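Local coordinates for calcium homeostasis modulator protein 5 (Homo sapiens, PDB 7D60) that probably forms large-pore ion channels, assembling as eleven-subunit cones whose gating and conductance are likely regulated by membrane lipids, at residues L26-E31 and L115-L120. Residues are numbered along the deposited sequence; the frame is centred on the assembly and turned at random.
Sequences LTVGSE and LSVALL
Val28 and Val117 meet where two transmembrane helices of the CALHM fold cross: segments 26-31 of S1 and 115-120 of S3 run in broadly the same direction, their local axes 9.6 Å apart at closest approach and crossing at -44°. Val28 CA and Val117 CA lie 6.3 Å apart, Val117 pointing at the first helix, and the two valine side chains meet at about a right angle. Val28 CG2, set beside its own backbone N by chi1 of 164°, reaches Val117 CG1 at 3.8 Å and lies equally near Val117 CG2, so one methyl rests against both branches of the other residue. Val117 CG1 also comes close to the S1 backbone at Val28 CA. One turn along, Glu31 extends from S1 across to S3: CG stands anti to the backbone N (chi1 -160°), and a bend at chi2 lays the carboxylate beside the backbone of Val117 and Ala118. OE2 accepts a weak hydrogen bond from ND2 of Asn121, a residue that binds phosphatidic acid, which places Glu31 next to the lipid site. With the carboxylate cut back to an alanine here, the Asn121 amide is likely to lose this weak acceptor and a gap to open beside Ala118. The aliphatic part of Glu31 packs too, its CG lying 4.2 Å from Ala118 CB.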
ATOM      1  N   LEU A  26     -14.074  -8.501 -30.529  1.00 62.87           N
ATOM      2  CA  LEU A  26     -14.022  -7.129 -31.014  1.00 62.87           C
ATOM      3  C   LEU A  26     -15.260  -6.778 -31.825  1.00 62.87           C
ATOM      4  O   LEU A  26     -15.682  -5.620 -31.845  1.00 62.87           O
ATOM      5  CB  LEU A  26     -12.764  -6.913 -31.851  1.00 62.87           C
ATOM      6  CG  LEU A  26     -11.547  -6.386 -31.093  1.00 62.87           C
ATOM      7  CD1 LEU A  26     -10.300  -6.515 -31.943  1.00 62.87           C
ATOM      8  CD2 LEU A  26     -11.767  -4.946 -30.677  1.00 62.87           C
ATOM      9  N   THR A  27     -15.849  -7.765 -32.502  1.00 56.78           N
ATOM     10  CA  THR A  27     -17.048  -7.524 -33.298  1.00 56.78           C
ATOM     11  C   THR A  27     -18.276  -7.337 -32.417  1.00 56.78           C
ATOM     12  O   THR A  27     -19.156  -6.534 -32.743  1.00 56.78           O
ATOM     13  CB  THR A  27     -17.248  -8.680 -34.276  1.00 56.78           C
ATOM     14  OG1 THR A  27     -16.029  -8.906 -34.991  1.00 56.78           O
ATOM     15  CG2 THR A  27     -18.323  -8.366 -35.278  1.00 56.78           C
ATOM     16  N   VAL A  28     -18.340  -8.045 -31.290  1.00 57.04           N
ATOM     17  CA  VAL A  28     -19.463  -7.897 -30.370  1.00 57.04           C
ATOM     18  C   VAL A  28     -19.404  -6.542 -29.676  1.00 57.04           C
ATOM     19  O   VAL A  28     -20.406  -5.822 -29.597  1.00 57.04           O
ATOM     20  CB  VAL A  28     -19.476  -9.059 -29.361  1.00 57.04           C
ATOM     21  CG1 VAL A  28     -20.365  -8.753 -28.173  1.00 57.04           C
ATOM     22  CG2 VAL A  28     -19.928 -10.336 -30.042  1.00 57.04           C
ATOM     23  N   GLY A  29     -18.220  -6.155 -29.200  1.00 57.53           N
ATOM     24  CA  GLY A  29     -18.067  -4.887 -28.508  1.00 57.53           C
ATOM     25  C   GLY A  29     -18.178  -3.669 -29.400  1.00 57.53           C
ATOM     26  O   GLY A  29     -18.404  -2.567 -28.896  1.00 57.53           O
ATOM     27  N   SER A  30     -18.019  -3.839 -30.708  1.00 55.68           N
ATOM     28  CA  SER A  30     -18.177  -2.733 -31.642  1.00 55.68           C
ATOM     29  C   SER A  30     -19.613  -2.567 -32.106  1.00 55.68           C
ATOM     30  O   SER A  30     -20.008  -1.463 -32.490  1.00 55.68           O
ATOM     31  CB  SER A  30     -17.273  -2.934 -32.859  1.00 55.68           C
ATOM     32  OG  SER A  30     -17.486  -1.926 -33.826  1.00 55.68           O
ATOM     33  N   GLU A  31     -20.400  -3.640 -32.085  1.00 52.23           N
ATOM     34  CA  GLU A  31     -21.808  -3.535 -32.436  1.00 52.23           C
ATOM     35  C   GLU A  31     -22.623  -2.922 -31.308  1.00 52.23           C
ATOM     36  O   GLU A  31     -23.610  -2.228 -31.572  1.00 52.23           O
ATOM     37  CB  GLU A  31     -22.360  -4.911 -32.799  1.00 52.23           C
ATOM     38  CG  GLU A  31     -23.632  -4.870 -33.614  1.00 52.23           C
ATOM     39  CD  GLU A  31     -24.876  -4.912 -32.750  1.00 52.23           C
ATOM     40  OE1 GLU A  31     -24.776  -5.341 -31.582  1.00 52.23           O
ATOM     41  OE2 GLU A  31     -25.952  -4.506 -33.232  1.00 52.23           O
ATOM     42  N   LEU A 115     -22.495  -9.556 -39.479  1.00 30.13           N
ATOM     43  CA  LEU A 115     -23.901  -9.716 -39.816  1.00 30.13           C
ATOM     44  C   LEU A 115     -24.649 -10.605 -38.837  1.00 30.13           C
ATOM     45  O   LEU A 115     -25.874 -10.516 -38.756  1.00 30.13           O
ATOM     46  CB  LEU A 115     -24.030 -10.298 -41.215  1.00 30.13           C
ATOM     47  CG  LEU A 115     -24.154  -9.311 -42.359  1.00 30.13           C
ATOM     48  CD1 LEU A 115     -23.873 -10.008 -43.663  1.00 30.13           C
ATOM     49  CD2 LEU A 115     -25.543  -8.727 -42.363  1.00 30.13           C
ATOM     50  N   SER A 116     -23.950 -11.458 -38.101  1.00 32.06           N
ATOM     51  CA  SER A 116     -24.585 -12.344 -37.141  1.00 32.06           C
ATOM     52  C   SER A 116     -24.807 -11.675 -35.797  1.00 32.06           C
ATOM     53  O   SER A 116     -25.855 -11.868 -35.183  1.00 32.06           O
ATOM     54  CB  SER A 116     -23.736 -13.596 -36.962  1.00 32.06           C
ATOM     55  OG  SER A 116     -23.660 -14.321 -38.169  1.00 32.06           O
ATOM     56  N   VAL A 117     -23.835 -10.902 -35.320  1.00 35.16           N
ATOM     57  CA  VAL A 117     -24.005 -10.176 -34.069  1.00 35.16           C
ATOM     58  C   VAL A 117     -24.990  -9.027 -34.247  1.00 35.16           C
ATOM     59  O   VAL A 117     -25.734  -8.687 -33.322  1.00 35.16           O
ATOM     60  CB  VAL A 117     -22.628  -9.704 -33.564  1.00 35.16           C
ATOM     61  CG1 VAL A 117     -22.724  -8.967 -32.243  1.00 35.16           C
ATOM     62  CG2 VAL A 117     -21.711 -10.890 -33.407  1.00 35.16           C
ATOM     63  N   ALA A 118     -25.048  -8.439 -35.442  1.00 33.38           N
ATOM     64  CA  ALA A 118     -26.003  -7.368 -35.692  1.00 33.38           C
ATOM     65  C   ALA A 118     -27.426  -7.893 -35.819  1.00 33.38           C
ATOM     66  O   ALA A 118     -28.376  -7.161 -35.534  1.00 33.38           O
ATOM     67  CB  ALA A 118     -25.611  -6.598 -36.947  1.00 33.38           C
ATOM     68  N   LEU A 119     -27.598  -9.141 -36.241  1.00 28.96           N
ATOM     69  CA  LEU A 119     -28.925  -9.732 -36.328  1.00 28.96           C
ATOM     70  C   LEU A 119     -29.373 -10.386 -35.028  1.00 28.96           C
ATOM     71  O   LEU A 119     -30.577 -10.562 -34.830  1.00 28.96           O
ATOM     72  CB  LEU A 119     -28.975 -10.764 -37.451  1.00 28.96           C
ATOM     73  CG  LEU A 119     -29.184 -10.251 -38.870  1.00 28.96           C
ATOM     74  CD1 LEU A 119     -29.010 -11.378 -39.849  1.00 28.96           C
ATOM     75  CD2 LEU A 119     -30.541  -9.630 -39.035  1.00 28.96           C
ATOM     76  N   LEU A 120     -28.449 -10.751 -34.145  1.00 33.23           N
ATOM     77  CA  LEU A 120     -28.816 -11.263 -32.833  1.00 33.23           C
ATOM     78  C   LEU A 120     -29.147 -10.156 -31.846  1.00 33.23           C
ATOM     79  O   LEU A 120     -29.679 -10.442 -30.772  1.00 33.23           O
ATOM     80  CB  LEU A 120     -27.692 -12.124 -32.256  1.00 33.23           C
ATOM     81  CG  LEU A 120     -27.481 -13.535 -32.802  1.00 33.23           C
ATOM     82  CD1 LEU A 120     -26.478 -14.269 -31.945  1.00 33.23           C
ATOM     83  CD2 LEU A 120     -28.775 -14.298 -32.874  1.00 33.23           C
TER